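Local coordinates for BauA (Acinetobacter baumannii, PDB 6HCP), which is the TonB-dependent outer-membrane receptor for ferric preacinetobactin and probably carries this iron-siderophore complex across the outer membrane, at residues Gly99-Asn103 / Gln684-Thr688; Tyr109-Asp115 / Pro152-Gly158; Glu133-Glu139 / Thr160-Lys166; Leu413-Thr417 / Thr450-Asn454. All blocks are in the same frame, centred on the assembly; numbering follows the deposited sequence.

Contact 1. Residues Gly99-Asn103 / Gln684-Thr688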
loop_
_atom_site.group_PDB
_atom_site.type_symbol
_atom_site.label_atom_id
_atom_site.label_comp_id
_atom_site.label_asym_id
_atom_site.label_seq_id
_atom_site.Cartn_x
_atom_site.Cartn_y
_atom_site.Cartn_z
ATOM N N GLY A 99 9.848 21.265 5.123
ATOM C CA GLY A 99 10.901 22.028 5.764
ATOM C C GLY A 99 10.684 23.520 5.569
ATOM O O GLY A 99 9.832 23.951 4.773
ATOM N N TRP A 100 11.487 24.314 6.278
ATOM C CA TRP A 100 11.406 25.768 6.165
ATOM C C TRP A 100 12.098 26.284 4.896
ATOM O O TRP A 100 11.935 27.446 4.526
ATOM C CB TRP A 100 11.946 26.423 7.435
ATOM C CG TRP A 100 13.282 25.913 7.872
ATOM C CD1 TRP A 100 13.541 24.938 8.788
ATOM C CD2 TRP A 100 14.563 26.400 7.434
ATOM N NE1 TRP A 100 14.891 24.768 8.933
ATOM C CE2 TRP A 100 15.538 25.709 8.180
ATOM C CE3 TRP A 100 14.969 27.414 6.561
ATOM C CZ2 TRP A 100 16.901 25.902 7.970
ATOM C CZ3 TRP A 100 16.322 27.606 6.355
ATOM C CH2 TRP A 100 17.272 26.840 7.031
ATOM N N SER A 101 12.847 25.422 4.210
ATOM C CA SER A 101 13.400 25.730 2.894
ATOM C C SER A 101 13.631 24.428 2.145
ATOM O O SER A 101 13.673 23.361 2.757
ATOM C CB SER A 101 14.697 26.521 2.961
ATOM O OG SER A 101 15.807 25.669 3.242
ATOM N N GLU A 102 13.911 24.549 0.847
ATOM C CA GLU A 102 14.481 23.432 0.082
ATOM C C GLU A 102 15.928 23.236 0.544
ATOM O O GLU A 102 16.535 24.123 1.163
ATOM C CB GLU A 102 14.470 23.702 -1.426
ATOM C CG GLU A 102 13.091 24.009 -2.000
ATOM C CD GLU A 102 13.049 24.032 -3.518
ATOM O OE1 GLU A 102 13.591 23.082 -4.105
ATOM O OE2 GLU A 102 12.459 24.995 -4.119
ATOM N N ASN A 103 16.446 22.037 0.312
ATOM C CA ASN A 103 17.810 21.722 0.725
ATOM C C ASN A 103 18.409 20.718 -0.248
ATOM O O ASN A 103 17.969 19.572 -0.316
ATOM C CB ASN A 103 17.873 21.160 2.141
ATOM C CG ASN A 103 19.306 20.944 2.607
ATOM O OD1 ASN A 103 20.157 21.794 2.377
ATOM N ND2 ASN A 103 19.597 19.802 3.208
ATOM N N GLN A 684 20.225 14.330 6.872
ATOM C CA GLN A 684 20.680 15.521 7.555
ATOM C C GLN A 684 20.120 16.741 6.850
ATOM O O GLN A 684 20.514 17.052 5.727
ATOM C CB GLN A 684 22.209 15.610 7.618
ATOM C CG GLN A 684 22.703 16.831 8.402
ATOM C CD GLN A 684 24.046 16.618 9.061
ATOM O OE1 GLN A 684 25.068 17.127 8.594
ATOM N NE2 GLN A 684 24.039 15.938 10.210
ATOM N N PRO A 685 19.314 17.559 7.552
ATOM C CA PRO A 685 18.859 18.839 7.004
ATOM C C PRO A 685 19.875 19.947 7.320
ATOM O O PRO A 685 20.874 19.707 8.021
ATOM C CB PRO A 685 17.550 19.037 7.772
ATOM C CG PRO A 685 17.884 18.514 9.154
ATOM C CD PRO A 685 18.839 17.350 8.925
ATOM N N GLN A 686 19.512 21.178 6.979
ATOM C CA GLN A 686 20.249 22.363 7.455
ATOM C C GLN A 686 19.958 22.634 8.932
ATOM O O GLN A 686 18.835 22.432 9.412
ATOM C CB GLN A 686 19.858 23.566 6.608
ATOM C CG GLN A 686 20.420 23.467 5.201
ATOM C CD GLN A 686 20.126 24.698 4.378
ATOM O OE1 GLN A 686 20.101 25.805 4.898
ATOM N NE2 GLN A 686 20.022 24.522 3.066
ATOM N N LEU A 687 21.010 23.047 9.646
ATOM C CA LEU A 687 20.997 23.650 10.996
ATOM C C LEU A 687 20.800 22.619 12.116
ATOM O O LEU A 687 21.249 22.862 13.210
ATOM C CB LEU A 687 19.956 24.768 11.087
ATOM C CG LEU A 687 20.163 25.927 10.106
ATOM C CD1 LEU A 687 19.192 27.057 10.411
ATOM C CD2 LEU A 687 21.605 26.437 10.116
ATOM N N THR A 688 20.144 21.485 11.852
ATOM C CA THR A 688 19.982 20.435 12.863
ATOM C C THR A 688 20.526 19.126 12.278
ATOM O O THR A 688 20.775 19.035 11.082
ATOM C CB THR A 688 18.517 20.262 13.301
ATOM O OG1 THR A 688 17.755 19.961 12.130
ATOM C CG2 THR A 688 17.936 21.474 14.003
HETATM O O HOH W 1 16.215 22.676 10.182
HETATM O O HOH W 2 18.185 27.272 2.264
HETATM O O HOH W 3 21.948 19.283 4.910
#

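Contact 2. Residues Tyr109-Asp115 / Pro152-Gly158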
loop_
_atom_site.group_PDB
_atom_site.type_symbol
_atom_site.label_atom_id
_atom_site.label_comp_id
_atom_site.label_asym_id
_atom_site.label_seq_id
_atom_site.Cartn_x
_atom_site.Cartn_y
_atom_site.Cartn_z
ATOM N N TYR A 109 28.531 19.665 -2.483
ATOM C CA TYR A 109 28.571 20.933 -1.779
ATOM C C TYR A 109 27.182 21.580 -1.776
ATOM O O TYR A 109 26.455 21.497 -2.759
ATOM C CB TYR A 109 29.536 21.908 -2.455
ATOM C CG TYR A 109 30.990 21.585 -2.235
ATOM C CD1 TYR A 109 31.558 21.651 -0.979
ATOM C CD2 TYR A 109 31.781 21.175 -3.293
ATOM C CE1 TYR A 109 32.895 21.366 -0.784
ATOM C CE2 TYR A 109 33.109 20.842 -3.105
ATOM C CZ TYR A 109 33.675 20.980 -1.854
ATOM O OH TYR A 109 35.007 20.740 -1.678
ATOM N N ALA A 110 26.884 22.311 -0.706
ATOM C CA ALA A 110 25.614 23.020 -0.597
ATOM C C ALA A 110 25.441 23.933 -1.814
ATOM O O ALA A 110 26.391 24.546 -2.301
ATOM C CB ALA A 110 25.557 23.801 0.695
ATOM N N SER A 111 24.213 23.969 -2.335
ATOM C CA SER A 111 23.799 24.924 -3.322
ATOM C C SER A 111 22.566 25.658 -2.796
ATOM O O SER A 111 21.483 25.075 -2.694
ATOM C CB SER A 111 23.521 24.273 -4.658
ATOM O OG SER A 111 23.095 25.251 -5.614
ATOM N N SER A 112 22.761 26.908 -2.374
ATOM C CA SER A 112 21.736 27.641 -1.621
ATOM C C SER A 112 20.565 28.005 -2.534
ATOM O O SER A 112 20.765 28.480 -3.681
ATOM C CB SER A 112 22.332 28.885 -0.975
ATOM O OG SER A 112 21.321 29.690 -0.375
ATOM N N THR A 113 19.355 27.930 -1.980
ATOM C CA THR A 113 18.174 28.435 -2.647
ATOM C C THR A 113 18.341 29.917 -2.974
ATOM O O THR A 113 17.767 30.411 -3.936
ATOM C CB THR A 113 16.924 28.175 -1.799
ATOM O OG1 THR A 113 17.089 28.764 -0.501
ATOM C CG2 THR A 113 16.662 26.690 -1.685
ATOM N N ASN A 114 19.075 30.628 -2.119
ATOM C CA ASN A 114 19.280 32.068 -2.279
ATOM C C ASN A 114 20.056 32.397 -3.567
ATOM O O ASN A 114 20.113 33.565 -3.950
ATOM C CB ASN A 114 20.165 32.651 -1.177
ATOM C CG ASN A 114 19.540 32.774 0.188
ATOM O OD1 ASN A 114 20.234 33.186 1.115
ATOM N ND2 ASN A 114 18.318 32.283 0.367
ATOM N N ASP A 115 20.727 31.392 -4.148
ATOM C CA ASP A 115 21.729 31.563 -5.194
ATOM C C ASP A 115 21.212 31.138 -6.571
ATOM O O ASP A 115 21.989 30.985 -7.515
ATOM C CB ASP A 115 23.017 30.809 -4.846
ATOM C CG ASP A 115 23.776 31.456 -3.693
ATOM O OD1 ASP A 115 23.416 32.599 -3.340
ATOM O OD2 ASP A 115 24.667 30.796 -3.110
ATOM N N PRO A 152 27.120 34.668 -6.155
ATOM C CA PRO A 152 25.726 34.875 -5.749
ATOM C C PRO A 152 25.604 35.178 -4.263
ATOM O O PRO A 152 26.555 35.002 -3.489
ATOM C CB PRO A 152 25.079 33.535 -6.129
ATOM C CG PRO A 152 26.206 32.542 -5.945
ATOM C CD PRO A 152 27.451 33.266 -6.443
ATOM N N PRO A 153 24.414 35.618 -3.798
ATOM C CA PRO A 153 24.308 36.244 -2.486
ATOM C C PRO A 153 24.731 35.395 -1.284
ATOM O O PRO A 153 25.213 35.969 -0.316
ATOM C CB PRO A 153 22.811 36.573 -2.382
ATOM C CG PRO A 153 22.370 36.767 -3.790
ATOM C CD PRO A 153 23.185 35.770 -4.585
ATOM N N ALA A 154 24.536 34.062 -1.328
ATOM C CA ALA A 154 24.903 33.213 -0.192
ATOM C C ALA A 154 26.291 32.578 -0.375
ATOM O O ALA A 154 26.770 31.858 0.500
ATOM C CB ALA A 154 23.872 32.141 0.046
ATOM N N GLY A 155 26.950 32.852 -1.499
ATOM C CA GLY A 155 28.319 32.357 -1.749
ATOM C C GLY A 155 28.433 30.838 -1.812
ATOM O O GLY A 155 29.504 30.294 -1.571
ATOM N N SER A 156 27.358 30.130 -2.206
ATOM C CA SER A 156 27.441 28.678 -2.331
ATOM C C SER A 156 28.144 28.327 -3.646
ATOM O O SER A 156 28.126 29.128 -4.587
ATOM C CB SER A 156 26.062 28.006 -2.190
ATOM O OG SER A 156 25.216 28.316 -3.285
ATOM N N VAL A 157 28.757 27.138 -3.717
ATOM C CA VAL A 157 29.671 26.797 -4.811
ATOM C C VAL A 157 29.347 25.459 -5.494
ATOM O O VAL A 157 30.055 25.057 -6.421
ATOM C CB VAL A 157 31.132 26.792 -4.305
ATOM C CG1 VAL A 157 31.501 28.150 -3.708
ATOM C CG2 VAL A 157 31.405 25.669 -3.306
ATOM N N GLY A 158 28.281 24.764 -5.095
ATOM C CA GLY A 158 28.052 23.417 -5.619
ATOM C C GLY A 158 27.638 23.422 -7.094
ATOM O O GLY A 158 27.916 22.485 -7.846
HETATM O O HOH W 4 28.563 25.593 -1.191
HETATM O O HOH W 5 25.742 26.796 -5.567
#

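Contact 3. Residues Glu133-Glu139 / Thr160-Lys166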
loop_
_atom_site.group_PDB
_atom_site.type_symbol
_atom_site.label_atom_id
_atom_site.label_comp_id
_atom_site.label_asym_id
_atom_site.label_seq_id
_atom_site.Cartn_x
_atom_site.Cartn_y
_atom_site.Cartn_z
ATOM N N GLU A 133 5.777 26.701 -11.472
ATOM C CA GLU A 133 4.729 26.872 -12.510
ATOM C C GLU A 133 5.092 27.969 -13.518
ATOM O O GLU A 133 4.563 27.981 -14.616
ATOM C CB GLU A 133 3.381 27.200 -11.874
ATOM C CG GLU A 133 2.701 25.977 -11.285
ATOM C CD GLU A 133 3.160 25.628 -9.882
ATOM O OE1 GLU A 133 4.032 26.362 -9.324
ATOM O OE2 GLU A 133 2.582 24.685 -9.300
ATOM N N MET A 134 5.950 28.915 -13.147
ATOM C CA MET A 134 6.196 30.051 -14.048
ATOM C C MET A 134 7.409 29.819 -14.949
ATOM O O MET A 134 7.777 30.716 -15.720
ATOM C CB MET A 134 6.345 31.365 -13.271
ATOM C CG MET A 134 7.518 31.417 -12.321
ATOM S SD MET A 134 7.600 33.016 -11.441
ATOM C CE MET A 134 8.362 34.045 -12.682
ATOM N N PHE A 135 7.978 28.604 -14.958
ATOM C CA PHE A 135 9.218 28.403 -15.707
ATOM C C PHE A 135 9.027 27.478 -16.903
ATOM O O PHE A 135 8.448 26.386 -16.790
ATOM C CB PHE A 135 10.332 27.931 -14.767
ATOM C CG PHE A 135 10.527 28.859 -13.599
ATOM C CD1 PHE A 135 11.027 30.140 -13.794
ATOM C CD2 PHE A 135 10.175 28.474 -12.312
ATOM C CE1 PHE A 135 11.106 31.036 -12.737
ATOM C CE2 PHE A 135 10.284 29.361 -11.254
ATOM C CZ PHE A 135 10.724 30.647 -11.470
ATOM N N GLY A 136 9.671 27.863 -18.008
ATOM C CA GLY A 136 9.777 27.056 -19.211
ATOM C C GLY A 136 10.915 26.051 -19.137
ATOM O O GLY A 136 10.872 24.998 -19.777
ATOM N N ARG A 137 11.988 26.415 -18.418
ATOM C CA ARG A 137 13.152 25.554 -18.276
ATOM C C ARG A 137 13.694 25.701 -16.852
ATOM O O ARG A 137 13.615 26.754 -16.247
ATOM C CB ARG A 137 14.281 25.890 -19.251
ATOM C CG ARG A 137 13.878 25.915 -20.718
ATOM C CD ARG A 137 13.741 24.513 -21.290
ATOM N NE ARG A 137 13.440 24.562 -22.710
ATOM C CZ ARG A 137 12.227 24.438 -23.257
ATOM N NH1 ARG A 137 11.130 24.337 -22.517
ATOM N NH2 ARG A 137 12.138 24.424 -24.575
ATOM N N VAL A 138 14.242 24.603 -16.340
ATOM C CA VAL A 138 15.016 24.612 -15.112
ATOM C C VAL A 138 16.381 24.020 -15.435
ATOM O O VAL A 138 16.460 22.849 -15.798
ATOM C CB VAL A 138 14.321 23.809 -14.000
ATOM C CG1 VAL A 138 15.248 23.643 -12.796
ATOM C CG2 VAL A 138 13.013 24.445 -13.587
ATOM N N GLU A 139 17.417 24.872 -15.423
ATOM C CA GLU A 139 18.720 24.535 -15.887
ATOM C C GLU A 139 19.676 24.375 -14.697
ATOM O O GLU A 139 19.607 25.111 -13.709
ATOM C CB GLU A 139 19.278 25.635 -16.806
ATOM C CG GLU A 139 18.365 26.034 -17.944
ATOM C CD GLU A 139 18.939 27.124 -18.831
ATOM O OE1 GLU A 139 19.923 27.810 -18.396
ATOM O OE2 GLU A 139 18.448 27.249 -19.977
ATOM N N THR A 160 24.988 25.977 -10.238
ATOM C CA THR A 160 24.052 27.062 -10.471
ATOM C C THR A 160 22.772 26.491 -11.094
ATOM O O THR A 160 22.819 25.771 -12.095
ATOM C CB THR A 160 24.662 28.173 -11.331
ATOM O OG1 THR A 160 25.833 28.665 -10.664
ATOM C CG2 THR A 160 23.682 29.304 -11.580
ATOM N N VAL A 161 21.651 26.870 -10.496
ATOM C CA VAL A 161 20.332 26.570 -10.979
ATOM C C VAL A 161 19.772 27.851 -11.598
ATOM O O VAL A 161 19.660 28.866 -10.905
ATOM C CB VAL A 161 19.429 26.084 -9.835
ATOM C CG1 VAL A 161 18.019 25.797 -10.330
ATOM C CG2 VAL A 161 20.033 24.874 -9.140
ATOM N N ASN A 162 19.441 27.777 -12.890
ATOM C CA ASN A 162 18.942 28.924 -13.639
ATOM C C ASN A 162 17.506 28.624 -14.089
ATOM O O ASN A 162 17.264 27.608 -14.758
ATOM C CB ASN A 162 19.843 29.242 -14.835
ATOM C CG ASN A 162 19.387 30.463 -15.610
ATOM O OD1 ASN A 162 19.073 31.496 -15.009
ATOM N ND2 ASN A 162 19.235 30.320 -16.928
ATOM N N LEU A 163 16.576 29.485 -13.675
ATOM C CA LEU A 163 15.168 29.304 -13.968
ATOM C C LEU A 163 14.781 30.250 -15.105
ATOM O O LEU A 163 15.010 31.477 -15.018
ATOM C CB LEU A 163 14.338 29.596 -12.717
ATOM C CG LEU A 163 14.785 28.865 -11.448
ATOM C CD1 LEU A 163 13.863 29.189 -10.289
ATOM C CD2 LEU A 163 14.838 27.362 -11.662
ATOM N N VAL A 164 14.323 29.653 -16.205
ATOM C CA VAL A 164 13.980 30.382 -17.419
ATOM C C VAL A 164 12.459 30.551 -17.439
ATOM O O VAL A 164 11.721 29.565 -17.364
ATOM C CB VAL A 164 14.479 29.632 -18.663
ATOM C CG1 VAL A 164 14.060 30.321 -19.958
ATOM C CG2 VAL A 164 15.979 29.411 -18.623
ATOM N N THR A 165 11.993 31.797 -17.474
ATOM C CA THR A 165 10.568 32.081 -17.348
ATOM C C THR A 165 9.847 31.778 -18.672
ATOM O O THR A 165 10.478 31.611 -19.727
ATOM C CB THR A 165 10.316 33.528 -16.914
ATOM O OG1 THR A 165 10.934 34.384 -17.876
ATOM C CG2 THR A 165 10.843 33.799 -15.524
ATOM N N LYS A 166 8.521 31.694 -18.577
ATOM C CA LYS A 166 7.646 31.421 -19.735
ATOM C C LYS A 166 7.277 32.740 -20.439
ATOM O O LYS A 166 6.847 33.697 -19.785
ATOM C CB LYS A 166 6.341 30.773 -19.267
ATOM C CG LYS A 166 6.438 29.344 -18.763
ATOM C CD LYS A 166 5.162 28.915 -18.034
ATOM C CE LYS A 166 5.079 27.420 -17.798
ATOM N NZ LYS A 166 3.831 27.052 -17.087
#

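Contact 4. Residues Leu413-Thr417 / Thr450-Asn454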
loop_
_atom_site.group_PDB
_atom_site.type_symbol
_atom_site.label_atom_id
_atom_site.label_comp_id
_atom_site.label_asym_id
_atom_site.label_seq_id
_atom_site.Cartn_x
_atom_site.Cartn_y
_atom_site.Cartn_z
ATOM N N LEU A 413 16.045 42.888 16.081
ATOM C CA LEU A 413 17.376 42.524 16.534
ATOM C C LEU A 413 18.419 43.441 15.875
ATOM O O LEU A 413 19.235 44.016 16.556
ATOM C CB LEU A 413 17.665 41.056 16.218
ATOM C CG LEU A 413 16.807 40.032 16.970
ATOM C CD1 LEU A 413 17.158 38.612 16.536
ATOM C CD2 LEU A 413 16.957 40.178 18.474
ATOM N N PHE A 414 18.464 43.477 14.542
ATOM C CA PHE A 414 19.533 44.245 13.857
ATOM C C PHE A 414 19.179 44.440 12.384
ATOM O O PHE A 414 18.372 43.703 11.802
ATOM C CB PHE A 414 20.893 43.565 14.016
ATOM C CG PHE A 414 20.978 42.166 13.464
ATOM C CD1 PHE A 414 21.310 41.953 12.135
ATOM C CD2 PHE A 414 20.776 41.061 14.276
ATOM C CE1 PHE A 414 21.377 40.669 11.618
ATOM C CE2 PHE A 414 20.801 39.781 13.747
ATOM C CZ PHE A 414 21.104 39.586 12.422
ATOM N N HIS A 415 19.769 45.499 11.822
ATOM C CA HIS A 415 19.743 45.821 10.429
ATOM C C HIS A 415 21.055 45.318 9.811
ATOM O O HIS A 415 22.081 45.358 10.462
ATOM C CB HIS A 415 19.573 47.338 10.255
ATOM C CG HIS A 415 19.387 47.761 8.845
ATOM N ND1 HIS A 415 18.178 47.592 8.181
ATOM C CD2 HIS A 415 20.257 48.281 7.943
ATOM C CE1 HIS A 415 18.303 48.019 6.938
ATOM N NE2 HIS A 415 19.576 48.414 6.758
ATOM N N SER A 416 21.006 44.814 8.581
ATOM C CA SER A 416 22.216 44.336 7.906
ATOM C C SER A 416 22.113 44.642 6.417
ATOM O O SER A 416 21.027 44.930 5.905
ATOM C CB SER A 416 22.462 42.876 8.178
ATOM O OG SER A 416 21.371 42.086 7.711
ATOM N N THR A 417 23.273 44.685 5.747
ATOM C CA THR A 417 23.344 44.931 4.333
ATOM C C THR A 417 24.418 44.021 3.734
ATOM O O THR A 417 25.355 43.600 4.406
ATOM C CB THR A 417 23.642 46.398 3.975
ATOM O OG1 THR A 417 25.034 46.628 4.199
ATOM C CG2 THR A 417 22.812 47.390 4.760
ATOM N N THR A 450 27.518 44.724 6.151
ATOM C CA THR A 450 27.411 45.487 7.389
ATOM C C THR A 450 26.326 44.884 8.281
ATOM O O THR A 450 25.388 44.244 7.798
ATOM C CB THR A 450 27.114 46.963 7.136
ATOM O OG1 THR A 450 25.763 47.092 6.671
ATOM C CG2 THR A 450 28.078 47.583 6.143
ATOM N N SER A 451 26.445 45.168 9.581
ATOM C CA SER A 451 25.419 44.850 10.572
ATOM C C SER A 451 25.368 45.948 11.641
ATOM O O SER A 451 26.397 46.375 12.136
ATOM C CB SER A 451 25.702 43.522 11.195
ATOM O OG SER A 451 24.925 43.356 12.370
ATOM N N SER A 452 24.160 46.362 12.016
ATOM C CA SER A 452 23.951 47.468 12.960
ATOM C C SER A 452 24.397 47.090 14.376
ATOM O O SER A 452 24.521 47.978 15.204
ATOM C CB SER A 452 22.521 47.925 12.970
ATOM O OG SER A 452 21.692 46.922 13.545
ATOM N N VAL A 453 24.686 45.811 14.649
ATOM C CA VAL A 453 25.152 45.427 15.977
ATOM C C VAL A 453 26.611 44.951 15.947
ATOM O O VAL A 453 27.126 44.533 16.965
ATOM C CB VAL A 453 24.258 44.352 16.617
ATOM C CG1 VAL A 453 22.864 44.901 16.873
ATOM C CG2 VAL A 453 24.229 43.079 15.783
ATOM N N ASN A 454 27.271 45.019 14.789
ATOM C CA ASN A 454 28.685 44.696 14.701
ATOM C C ASN A 454 29.468 45.890 15.239
ATOM O O ASN A 454 29.273 47.001 14.765
ATOM C CB ASN A 454 29.120 44.406 13.262
ATOM C CG ASN A 454 30.529 43.871 13.156
ATOM O OD1 ASN A 454 31.055 43.286 14.110
ATOM N ND2 ASN A 454 31.101 43.965 11.964
#

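Contact 1. Residues Gly99-Asn103 / Gln684-Thr688
Asn103 and Gln686 meet because their first torsions bring both amides together between the two loops. Asn103 has CG anti to its backbone N (chi1 -175°). Gln686 has CG anti to its carbonyl carbon (chi1 -71°) and then runs on extended. The amide NE2 of Gln686 gives a nearly straight hydrogen bond of 2.8 Å to OD1 of Asn103. The two amide planes are steeply turned against each other. OD1 lies in the amide plane of Gln686, but NE2 sits above the carbonyl plane of Asn103. ND2 of Asn103 also bonds to Asn94, and a water joins it to O of Gln684. Trp100 forms the other side of the contact. The indole plane is nearly perpendicular to the Gln686 amide, and the Leu687 side chain crosses Trp100 at about a right angle. CZ2 of Trp100 is 3.5 Å from CD1 of Leu687, and CH2 of Trp100 is 3.7 Å from OE1 of Gln686. A second water lies in the plane of the indole, at its edge. It accepts from NE1 of Trp100 at 2.8 Å and donates to the backbone O of Gln686 at 2.7 Å. Tyr128 packs edge-to-face with Trp100. The 99-103 loop is part of the plug domain, whereas 684-688 follows strand 682-683 on the barrel side. This is a plug-to-barrel contact of the TonB-dependent receptor fold. It has one direct hydrogen bond, two water bridges and a third, weak one, and a small apolar patch, and no salt bridge crosses it. Neutral amides and shared waters therefore carry the polar part of the interface.

Contact 2. Residues Tyr109-Asp115 / Pro152-Gly158
The plug domain of this TonB-dependent receptor is tied together here by a carboxylate that binds a type I beta turn, Pro152 to Gly155. Asp115 is that carboxylate. Its OD1 accepts from the backbone N of Ala154 at 2.7 Å, through the syn lone pair. Its OD2 takes two bonds from Ser156. The backbone N of Ser156 comes nearly head-on along the C-O bond at 2.9 Å, and OG of Ser156 reaches the anti lone pair in a very short bond of 2.5 Å. Three donors thus fix the rotation of the carboxylate and should favour its charged form. The ring of Pro152 crosses Asp115 at about a right angle, with CB 3.4 Å from OD1 of Asp115. The Ser156 chi1 of 68° places OG between OD2 of Asp115 and N of Ser112. While donating to Asp115, OG also accepts from the backbone N of Ser112 in a nearly straight bond of 3.0 Å, and from a water beside Ser111. Ser112 in turn forms an ST turn, its OG accepting from N of Asn114. The methyl of Ala154 packs on Ser112 and Asn114, and ND2 of Asn114 bonds to O of Phe127. Farther along, N of Gly158 makes a weak bond to O of Ala110. One water donates to O of Ala110 at 2.7 Å and accepts from N of Val157 at 3.0 Å.

Contact 3. Residues Glu133-Glu139 / Thr160-Lys166
Backbone hydrogen bonds join Arg137-Glu139 to Thr160-Thr165 as antiparallel neighbours in the central sheet of the plug domain. Glu139 and Asn162 form a hydrogen-bonded pair, N of each to O of the other, 2.8 Å both ways. At a classic beta bulge, O of Val164 accepts from N of Gly136 at 2.7 Å and, weakly, from N of Arg137.

Side chains bond at both ends. OE1 of Glu139 is 3.0 Å from ND2 of Asn162 and lies in the amide plane, but ND2 is above the carboxylate plane. OE1 also accepts from N of Asn48, and OD1 of Asn162 from OG of Ser117. The extended chain of Lys166 brings NZ within 2.7 Å of O of Glu133; NZ also forms a salt bridge with Asp191 of the barrel.

Apolar side chains pack on the Val138 and Leu163 face, with Phe135 beside them. CB of Leu163 sits over one face of the Phe135 ring, a CH-pi contact of 3.7 Å to the centroid. CG of Met134 covers the opposite face. CD2 of Leu163 reaches on to Val138.

The Lys166 ammonium thus has a carbonyl and a carboxylate as partners; it is probably charged and links the plug to the barrel.

Contact 4. Residues Leu413-Thr417 / Thr450-Asn454
Thr450 and Thr417 face each other on two adjacent antiparallel strands, and their hydroxyls meet. OG1 of Thr417 is 2.6 Å from OG1 of Thr450, a short hydrogen bond in which either could be the donor. Both residues hold OG1 between the backbone N and the carbonyl carbon (chi1 77° and 71°), which turns the hydroxyls to each other. Their backbones form a hydrogen-bonded pair, with N of Thr417 to O of Thr450 and N of Thr450 to O of Thr417 both 3.0 Å. Next to them, Ser416 and Ser451 make a non-hydrogen-bonded pair. These strands, 412-431 and 436-451, are a beta hairpin of the transmembrane barrel of a TonB-dependent receptor. The contact lies on the surface, at the end of the hairpin away from its connecting turn. Phe414 and Ser452 come next, with about equal shares. CB of Phe414 touches OG of Ser452 at 3.5 Å and CG1 of Val453 at 3.7 Å, and the Phe414 and Val453 side chains cross at about a right angle. Here the chain of 450-454 leaves the strand through a type I turn, Ser451 to Asn454. Ser452 continues the pairing as the turn begins. Its N donates to O of His415 at 2.8 Å, and its OG accepts from N of His415 at 2.9 Å. The ring of His415 bonds through ND1 to Asp377 on the neighbouring strand 361-381.

Contacts 1, 2 and 3 all involve the plug, while contact 4 belongs to the barrel alone. Contacts 1 and 2 have centres about 14 Å apart and touch directly, CB of Glu102 lying 3.7 Å from CG2 of Thr113. Contacts 2 and 3 are about 17 Å apart between centres. Their segments alternate along the chain and nearly join, since Pro152-Gly158 is followed closely by Thr160-Lys166. Contact 4 is about 33 Å from contact 3, centre to centre, and its nearest atoms are about 9 Å from contact 2. Contact 1 closes a long chain loop that encloses the other three. A bound ethanediol, probably from the crystallisation liquor, lies about 4 Å from the side chain of Trp100 in contact 1.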